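Local coordinates for protein 2-dehydropantoate 2-reductase (Porphyromonas gingivalis, PDB 2QYT) that probably catalyses the NADPH-dependent reduction of ketopantoate (2-dehydropantoate) to pantoate, the second step in making pantoate for pantothenate biosynthesis, at residues 206-211 with 217-222; 213-218 with 305-310. One frame throughout, in Å; residues are numbered along the deposited sequence.

Contact 1: residues 206-211 with 217-222; sequences SVTATA and KPIGSI
T208, whose methyl meets I219 across this contact, has its hydroxyl OG1 within hydrogen-bonding distance of two oxygens: the carbonyl oxygen of M204, one turn earlier in the same helix, and OE1 of Q260 on helix 252-262. With its one proton it can donate to only one of them at a time. These partners probably hold the rotation of the side chain. A chi1 of -58° turns OG1 back toward the M204 carbonyl and leaves CG2 anti to the backbone N. From there T208 CG2 meets I219 CD1 end to end at 4.3 Å. I219 reaches that point because its CG1 is anti to its own N (chi1 -175°), which carries the longer branch out to the threonine. Q260 also touches the I219 side chain, so one glutamine serves both partners. The second pair lies one turn further along both segments, T208 opposite I219 being followed by A211 opposite I222. The CB of I222 is directed at the first helix, and its two branches divide the work: CG2 packs on A211 CB at 4.4 Å, while CD1 lies 4.2 Å from A211 O. This is a short turn between consecutive helices, 194-215 and 219-225, in the all-helical C-terminal domain of the ketopantoate reductase family. P218 O receives S221 N at 3.0 Å. No hydrogen bond crosses between the segments, and their packing is light, with 164 Å² buried in all; backbone bonds such as A211 N to V207 O at 2.8 Å stay within the segment. Helix 227-244 packs against the A211–I222 pair, L233 touching A211 and L230 touching I222, whereas I219 also touches M263 in a loop.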
ATOM      1  N   SER A 206      -5.189  11.727   2.163  1.00 15.48           N
ATOM      2  CA  SER A 206      -5.369  12.532   3.367  1.00 14.86           C
ATOM      3  C   SER A 206      -6.415  13.626   3.070  1.00 15.49           C
ATOM      4  O   SER A 206      -7.503  13.624   3.643  1.00 15.01           O
ATOM      5  CB  SER A 206      -4.021  13.111   3.819  1.00 14.88           C
ATOM      6  OG  SER A 206      -4.135  13.904   4.983  1.00 12.37           O
ATOM      7  N   VAL A 207      -6.128  14.518   2.130  1.00 16.29           N
ATOM      8  CA  VAL A 207      -7.071  15.631   1.864  1.00 16.88           C
ATOM      9  C   VAL A 207      -8.471  15.098   1.550  1.00 16.71           C
ATOM     10  O   VAL A 207      -9.438  15.519   2.177  1.00 17.04           O
ATOM     11  CB  VAL A 207      -6.592  16.645   0.790  1.00 16.33           C
ATOM     12  CG1 VAL A 207      -5.219  17.243   1.156  1.00 15.82           C
ATOM     13  CG2 VAL A 207      -6.568  16.018  -0.580  1.00 18.91           C
ATOM     14  N   THR A 208      -8.552  14.136   0.627  1.00 16.71           N
ATOM     15  CA  THR A 208      -9.826  13.566   0.161  1.00 16.45           C
ATOM     16  C   THR A 208     -10.607  12.894   1.286  1.00 16.73           C
ATOM     17  O   THR A 208     -11.802  13.156   1.455  1.00 16.59           O
ATOM     18  CB  THR A 208      -9.622  12.561  -1.000  1.00 16.25           C
ATOM     19  OG1 THR A 208      -8.953  13.210  -2.088  1.00 14.39           O
ATOM     20  CG2 THR A 208     -10.957  12.003  -1.476  1.00 16.37           C
ATOM     21  N   ALA A 209      -9.929  12.044   2.055  1.00 16.97           N
ATOM     22  CA  ALA A 209     -10.559  11.386   3.201  1.00 17.30           C
ATOM     23  C   ALA A 209     -11.046  12.412   4.220  1.00 17.46           C
ATOM     24  O   ALA A 209     -12.222  12.414   4.574  1.00 17.63           O
ATOM     25  CB  ALA A 209      -9.627  10.357   3.846  1.00 17.28           C
ATOM     26  N   THR A 210     -10.176  13.310   4.669  1.00 17.63           N
ATOM     27  CA  THR A 210     -10.622  14.268   5.690  1.00 17.59           C
ATOM     28  C   THR A 210     -11.759  15.187   5.202  1.00 17.26           C
ATOM     29  O   THR A 210     -12.747  15.353   5.903  1.00 17.42           O
ATOM     30  CB  THR A 210      -9.468  15.022   6.467  1.00 17.64           C
ATOM     31  OG1 THR A 210      -9.783  16.422   6.601  1.00 17.88           O
ATOM     32  CG2 THR A 210      -8.127  14.860   5.809  1.00 16.99           C
ATOM     33  N   ALA A 211     -11.620  15.730   3.994  1.00 16.93           N
ATOM     34  CA  ALA A 211     -12.618  16.636   3.398  1.00 16.27           C
ATOM     35  C   ALA A 211     -13.999  16.012   3.186  1.00 16.16           C
ATOM     36  O   ALA A 211     -15.002  16.624   3.559  1.00 16.16           O
ATOM     37  CB  ALA A 211     -12.093  17.260   2.096  1.00 15.85           C
ATOM     38  N   LYS A 217     -19.842  14.591   2.203  1.00 17.98           N
ATOM     39  CA  LYS A 217     -20.174  14.900   0.810  1.00 18.07           C
ATOM     40  C   LYS A 217     -19.199  14.199  -0.137  1.00 18.04           C
ATOM     41  O   LYS A 217     -18.074  13.897   0.270  1.00 18.45           O
ATOM     42  CB  LYS A 217     -20.097  16.415   0.609  1.00 18.16           C
ATOM     43  CG  LYS A 217     -21.103  16.986  -0.383  1.00 18.27           C
ATOM     44  CD  LYS A 217     -21.540  18.396  -0.002  1.00 18.60           C
ATOM     45  CE  LYS A 217     -20.501  19.457  -0.354  1.00 18.46           C
ATOM     46  NZ  LYS A 217     -21.003  20.830  -0.042  1.00 19.49           N
ATOM     47  N   PRO A 218     -19.620  13.910  -1.391  1.00 17.92           N
ATOM     48  CA  PRO A 218     -18.629  13.376  -2.343  1.00 17.56           C
ATOM     49  C   PRO A 218     -17.693  14.485  -2.839  1.00 17.29           C
ATOM     50  O   PRO A 218     -18.039  15.667  -2.752  1.00 17.14           O
ATOM     51  CB  PRO A 218     -19.482  12.816  -3.493  1.00 17.39           C
ATOM     52  CG  PRO A 218     -20.929  12.947  -3.036  1.00 17.93           C
ATOM     53  CD  PRO A 218     -20.961  14.014  -1.999  1.00 17.67           C
ATOM     54  N   ILE A 219     -16.523  14.092  -3.342  1.00 17.10           N
ATOM     55  CA  ILE A 219     -15.438  15.026  -3.704  1.00 16.69           C
ATOM     56  C   ILE A 219     -15.817  16.053  -4.789  1.00 16.51           C
ATOM     57  O   ILE A 219     -15.421  17.223  -4.712  1.00 16.15           O
ATOM     58  CB  ILE A 219     -14.143  14.262  -4.099  1.00 16.52           C
ATOM     59  CG1 ILE A 219     -12.978  15.224  -4.360  1.00 16.18           C
ATOM     60  CG2 ILE A 219     -14.388  13.350  -5.317  1.00 16.66           C
ATOM     61  CD1 ILE A 219     -12.284  15.729  -3.119  1.00 16.46           C
ATOM     62  N   GLY A 220     -16.584  15.609  -5.786  1.00 16.27           N
ATOM     63  CA  GLY A 220     -17.032  16.480  -6.870  1.00 16.12           C
ATOM     64  C   GLY A 220     -17.995  17.546  -6.400  1.00 15.88           C
ATOM     65  O   GLY A 220     -18.189  18.552  -7.081  1.00 16.43           O
ATOM     66  N   SER A 221     -18.611  17.314  -5.243  1.00 15.63           N
ATOM     67  CA  SER A 221     -19.499  18.285  -4.615  1.00 15.53           C
ATOM     68  C   SER A 221     -18.690  19.178  -3.678  1.00 15.34           C
ATOM     69  O   SER A 221     -19.108  20.282  -3.327  1.00 15.48           O
ATOM     70  CB  SER A 221     -20.618  17.569  -3.852  1.00 15.64           C
ATOM     71  OG  SER A 221     -21.633  18.473  -3.444  1.00 15.11           O
ATOM     72  N   ILE A 222     -17.526  18.675  -3.285  1.00 15.23           N
ATOM     73  CA  ILE A 222     -16.548  19.416  -2.491  1.00 14.92           C
ATOM     74  C   ILE A 222     -15.820  20.420  -3.394  1.00 14.49           C
ATOM     75  O   ILE A 222     -15.557  21.547  -2.981  1.00 14.13           O
ATOM     76  CB  ILE A 222     -15.533  18.435  -1.791  1.00 15.10           C
ATOM     77  CG1 ILE A 222     -16.236  17.568  -0.747  1.00 15.17           C
ATOM     78  CG2 ILE A 222     -14.387  19.174  -1.140  1.00 14.93           C
ATOM     79  CD1 ILE A 222     -16.987  18.355   0.285  1.00 15.66           C
TER

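Contact 2: residues 213-218 with 305-310. With SO4 (sulfate ion), chain D.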
ATOM      1  N   ALA A 213     -15.065  13.401   4.738  1.00 15.94           N
ATOM      2  CA  ALA A 213     -15.505  12.914   6.045  1.00 16.46           C
ATOM      3  C   ALA A 213     -16.055  14.031   6.935  1.00 16.95           C
ATOM      4  O   ALA A 213     -17.021  13.826   7.676  1.00 16.92           O
ATOM      5  CB  ALA A 213     -14.381  12.160   6.752  1.00 16.38           C
ATOM      6  N   TYR A 214     -15.439  15.206   6.872  1.00 17.29           N
ATOM      7  CA  TYR A 214     -15.949  16.358   7.594  1.00 17.76           C
ATOM      8  C   TYR A 214     -17.190  16.911   6.893  1.00 18.03           C
ATOM      9  O   TYR A 214     -18.213  17.149   7.543  1.00 18.60           O
ATOM     10  CB  TYR A 214     -14.852  17.418   7.759  1.00 18.10           C
ATOM     11  CG  TYR A 214     -15.298  18.811   8.216  1.00 18.21           C
ATOM     12  CD1 TYR A 214     -16.020  19.653   7.365  1.00 18.34           C
ATOM     13  CD2 TYR A 214     -14.948  19.304   9.477  1.00 18.32           C
ATOM     14  CE1 TYR A 214     -16.415  20.931   7.764  1.00 18.48           C
ATOM     15  CE2 TYR A 214     -15.338  20.585   9.886  1.00 18.50           C
ATOM     16  CZ  TYR A 214     -16.072  21.389   9.018  1.00 18.39           C
ATOM     17  OH  TYR A 214     -16.473  22.653   9.386  1.00 19.11           O
ATOM     18  N   PHE A 215     -17.120  17.106   5.577  1.00 18.04           N
ATOM     19  CA  PHE A 215     -18.261  17.693   4.848  1.00 18.08           C
ATOM     20  C   PHE A 215     -19.435  16.733   4.605  1.00 17.91           C
ATOM     21  O   PHE A 215     -20.524  17.182   4.238  1.00 17.64           O
ATOM     22  CB  PHE A 215     -17.824  18.327   3.517  1.00 18.19           C
ATOM     23  CG  PHE A 215     -17.081  19.639   3.663  1.00 18.14           C
ATOM     24  CD1 PHE A 215     -17.627  20.696   4.385  1.00 18.29           C
ATOM     25  CD2 PHE A 215     -15.855  19.825   3.038  1.00 17.98           C
ATOM     26  CE1 PHE A 215     -16.948  21.895   4.505  1.00 18.36           C
ATOM     27  CE2 PHE A 215     -15.174  21.020   3.146  1.00 18.18           C
ATOM     28  CZ  PHE A 215     -15.716  22.055   3.887  1.00 18.77           C
ATOM     29  N   ASP A 216     -19.203  15.429   4.795  1.00 17.88           N
ATOM     30  CA  ASP A 216     -20.231  14.392   4.595  1.00 18.00           C
ATOM     31  C   ASP A 216     -20.766  14.442   3.152  1.00 18.05           C
ATOM     32  O   ASP A 216     -21.974  14.348   2.907  1.00 18.00           O
ATOM     33  CB  ASP A 216     -21.348  14.552   5.651  1.00 18.00           C
ATOM     34  CG  ASP A 216     -22.484  13.549   5.491  1.00 17.95           C
ATOM     35  OD1 ASP A 216     -23.648  14.008   5.445  1.00 18.18           O
ATOM     36  OD2 ASP A 216     -22.225  12.325   5.420  1.00 16.66           O
ATOM     37  N   LYS A 217     -19.842  14.591   2.203  1.00 17.98           N
ATOM     38  CA  LYS A 217     -20.174  14.900   0.810  1.00 18.07           C
ATOM     39  C   LYS A 217     -19.199  14.199  -0.137  1.00 18.04           C
ATOM     40  O   LYS A 217     -18.074  13.897   0.270  1.00 18.45           O
ATOM     41  CB  LYS A 217     -20.097  16.415   0.609  1.00 18.16           C
ATOM     42  CG  LYS A 217     -21.103  16.986  -0.383  1.00 18.27           C
ATOM     43  CD  LYS A 217     -21.540  18.396  -0.002  1.00 18.60           C
ATOM     44  CE  LYS A 217     -20.501  19.457  -0.354  1.00 18.46           C
ATOM     45  NZ  LYS A 217     -21.003  20.830  -0.042  1.00 19.49           N
ATOM     46  N   PRO A 218     -19.620  13.910  -1.391  1.00 17.92           N
ATOM     47  CA  PRO A 218     -18.629  13.376  -2.343  1.00 17.56           C
ATOM     48  C   PRO A 218     -17.693  14.485  -2.839  1.00 17.29           C
ATOM     49  O   PRO A 218     -18.039  15.667  -2.752  1.00 17.14           O
ATOM     50  CB  PRO A 218     -19.482  12.816  -3.493  1.00 17.39           C
ATOM     51  CG  PRO A 218     -20.929  12.947  -3.036  1.00 17.93           C
ATOM     52  CD  PRO A 218     -20.961  14.014  -1.999  1.00 17.67           C
ATOM     53  N   LYS A 305      -6.733  21.111  11.630  1.00 17.84           N
ATOM     54  CA  LYS A 305      -7.032  21.089  13.069  1.00 19.21           C
ATOM     55  C   LYS A 305      -8.520  21.270  13.365  1.00 20.30           C
ATOM     56  O   LYS A 305      -9.063  20.587  14.225  1.00 20.29           O
ATOM     57  CB  LYS A 305      -6.194  22.119  13.827  1.00 19.15           C
ATOM     58  CG  LYS A 305      -4.700  21.830  13.827  1.00 19.24           C
ATOM     59  CD  LYS A 305      -3.998  22.512  14.995  1.00 21.42           C
ATOM     60  CE  LYS A 305      -3.577  23.947  14.686  1.00 21.88           C
ATOM     61  NZ  LYS A 305      -4.699  24.929  14.728  1.00 22.67           N
ATOM     62  N   ARG A 306      -9.171  22.185  12.647  1.00 22.13           N
ATOM     63  CA  ARG A 306     -10.624  22.363  12.721  1.00 23.76           C
ATOM     64  C   ARG A 306     -11.311  21.053  12.325  1.00 24.68           C
ATOM     65  O   ARG A 306     -12.225  20.599  13.005  1.00 24.92           O
ATOM     66  CB  ARG A 306     -11.085  23.510  11.798  1.00 23.79           C
ATOM     67  CG  ARG A 306     -12.485  24.059  12.094  1.00 24.81           C
ATOM     68  CD  ARG A 306     -13.384  24.147  10.837  1.00 27.19           C
ATOM     69  NE  ARG A 306     -13.165  25.337   9.996  1.00 28.63           N
ATOM     70  CZ  ARG A 306     -13.907  25.672   8.931  1.00 28.80           C
ATOM     71  NH1 ARG A 306     -14.941  24.924   8.548  1.00 28.55           N
ATOM     72  NH2 ARG A 306     -13.617  26.768   8.235  1.00 28.16           N
HETATM   73  N   MSE A 307     -10.837  20.448  11.239  1.00 25.97           N
HETATM   74  CA  MSE A 307     -11.421  19.226  10.663  1.00 27.42           C
HETATM   75  C   MSE A 307     -11.247  17.981  11.558  1.00 27.71           C
HETATM   76  O   MSE A 307     -12.204  17.232  11.789  1.00 27.74           O
HETATM   77  CB  MSE A 307     -10.826  18.987   9.260  1.00 27.34           C
HETATM   78  CG  MSE A 307     -11.837  18.693   8.143  1.00 28.28           C
HETATM   79 SE   MSE A 307     -11.681  19.902   6.590  0.80 28.67          SE
HETATM   80  CE  MSE A 307     -13.110  19.273   5.457  1.00 27.73           C
ATOM     81  N   TYR A 308     -10.027  17.772  12.058  1.00 28.34           N
ATOM     82  CA  TYR A 308      -9.704  16.632  12.925  1.00 28.97           C
ATOM     83  C   TYR A 308     -10.493  16.687  14.225  1.00 29.36           C
ATOM     84  O   TYR A 308     -11.309  15.808  14.506  1.00 29.28           O
ATOM     85  CB  TYR A 308      -8.190  16.581  13.221  1.00 28.90           C
ATOM     86  CG  TYR A 308      -7.797  15.529  14.241  1.00 29.38           C
ATOM     87  CD1 TYR A 308      -7.630  14.195  13.865  1.00 29.67           C
ATOM     88  CD2 TYR A 308      -7.600  15.864  15.586  1.00 29.39           C
ATOM     89  CE1 TYR A 308      -7.287  13.226  14.794  1.00 28.73           C
ATOM     90  CE2 TYR A 308      -7.250  14.896  16.523  1.00 28.87           C
ATOM     91  CZ  TYR A 308      -7.093  13.580  16.117  1.00 28.92           C
ATOM     92  OH  TYR A 308      -6.744  12.611  17.029  1.00 28.58           O
ATOM     93  N   ARG A 309     -10.237  17.745  14.993  1.00 30.19           N
ATOM     94  CA  ARG A 309     -10.817  17.966  16.311  1.00 30.81           C
ATOM     95  C   ARG A 309     -12.349  17.916  16.308  1.00 31.44           C
ATOM     96  O   ARG A 309     -12.952  17.259  17.166  1.00 31.53           O
ATOM     97  CB  ARG A 309     -10.318  19.311  16.863  1.00 30.85           C
ATOM     98  CG  ARG A 309     -10.808  19.688  18.260  1.00 30.75           C
ATOM     99  CD  ARG A 309      -9.939  20.790  18.858  1.00 30.64           C
ATOM    100  NE  ARG A 309     -10.273  21.068  20.256  1.00 30.14           N
ATOM    101  CZ  ARG A 309      -9.429  21.583  21.149  1.00 29.97           C
ATOM    102  NH1 ARG A 309      -8.178  21.877  20.809  1.00 29.48           N
ATOM    103  NH2 ARG A 309      -9.834  21.799  22.394  1.00 29.90           N
ATOM    104  N   GLU A 310     -12.962  18.591  15.333  1.00 32.05           N
ATOM    105  CA  GLU A 310     -14.412  18.827  15.340  1.00 32.59           C
ATOM    106  C   GLU A 310     -15.265  17.770  14.601  1.00 32.72           C
ATOM    107  O   GLU A 310     -16.472  17.975  14.374  1.00 32.56           O
ATOM    108  CB  GLU A 310     -14.730  20.265  14.902  1.00 32.61           C
ATOM    109  CG  GLU A 310     -14.308  21.321  15.945  1.00 32.97           C
ATOM    110  CD  GLU A 310     -14.170  22.733  15.375  1.00 32.97           C
ATOM    111  OE1 GLU A 310     -13.660  23.615  16.106  1.00 32.68           O
ATOM    112  OE2 GLU A 310     -14.565  22.964  14.205  1.00 33.49           O
TER
HETATM  113  S   SO4 D 317      -5.735   9.801  15.876  0.85 52.31           S
HETATM  114  O1  SO4 D 317      -5.413  10.975  15.070  0.85 52.37           O
HETATM  115  O2  SO4 D 317      -7.188   9.631  16.002  0.85 52.01           O
HETATM  116  O3  SO4 D 317      -5.149   8.607  15.235  0.85 51.96           O
HETATM  117  O4  SO4 D 317      -5.181  10.028  17.209  0.85 51.80           O
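A Met-aromatic contact joins the C-terminal parts of helix 194-215 and helix 302-309, between Y214 and M307, a selenomethionine in this crystal. SE lies over one face of the Y214 ring, 4.5 Å from its centroid and 25° off the normal. The side chains cross at about a right angle, and the packing is close, with Y214 CB 3.3 Å from M307 CG. Bent at chi2, the M307 chain places its methyl CE between the two aromatic residues, against Y214 CB and CD1 and 3.6 Å from F215 CE2. Both helices belong to the helical C-terminal domain of the ketopantoate reductase family, where T210 and A211 of the earlier turn also touch M307, and H226 stacks on F215. Because CG of Y214 is anti to the backbone N (chi1 167°), the ring extends toward the second helix and its hydroxyl reaches R306. There NH1 donates to Y214 OH at 2.9 Å, with an N-H...O angle of 148° and the oxygen in the guanidinium plane. Y308 turns away from this interface; its OH makes a weak 2.9 Å bond to O1 of a sulfate, probably from the crystallisation liquor, which T285 OG1 also binds.

Both contacts draw on helix 194-215 and the turn after it, and their centres are only 9 Å apart, in the helical C-terminal domain rather than among the strands of the Rossmann-type part. Contact 1 is local in sequence, five residues separating its segments. Contact 2 takes up the chain just beyond 206-211, shares K217 and P218 with contact 1, and reaches across 86 intervening residues to helix 302-309. The two meet directly, I222 CD1 lying 3.3 Å from F215 CD2 and A211 CA 3.4 Å from M307 CE. The end of helix 194-215 is thus packed by its immediate successor and by the last helix modelled, joining an early helix of this domain to the final one.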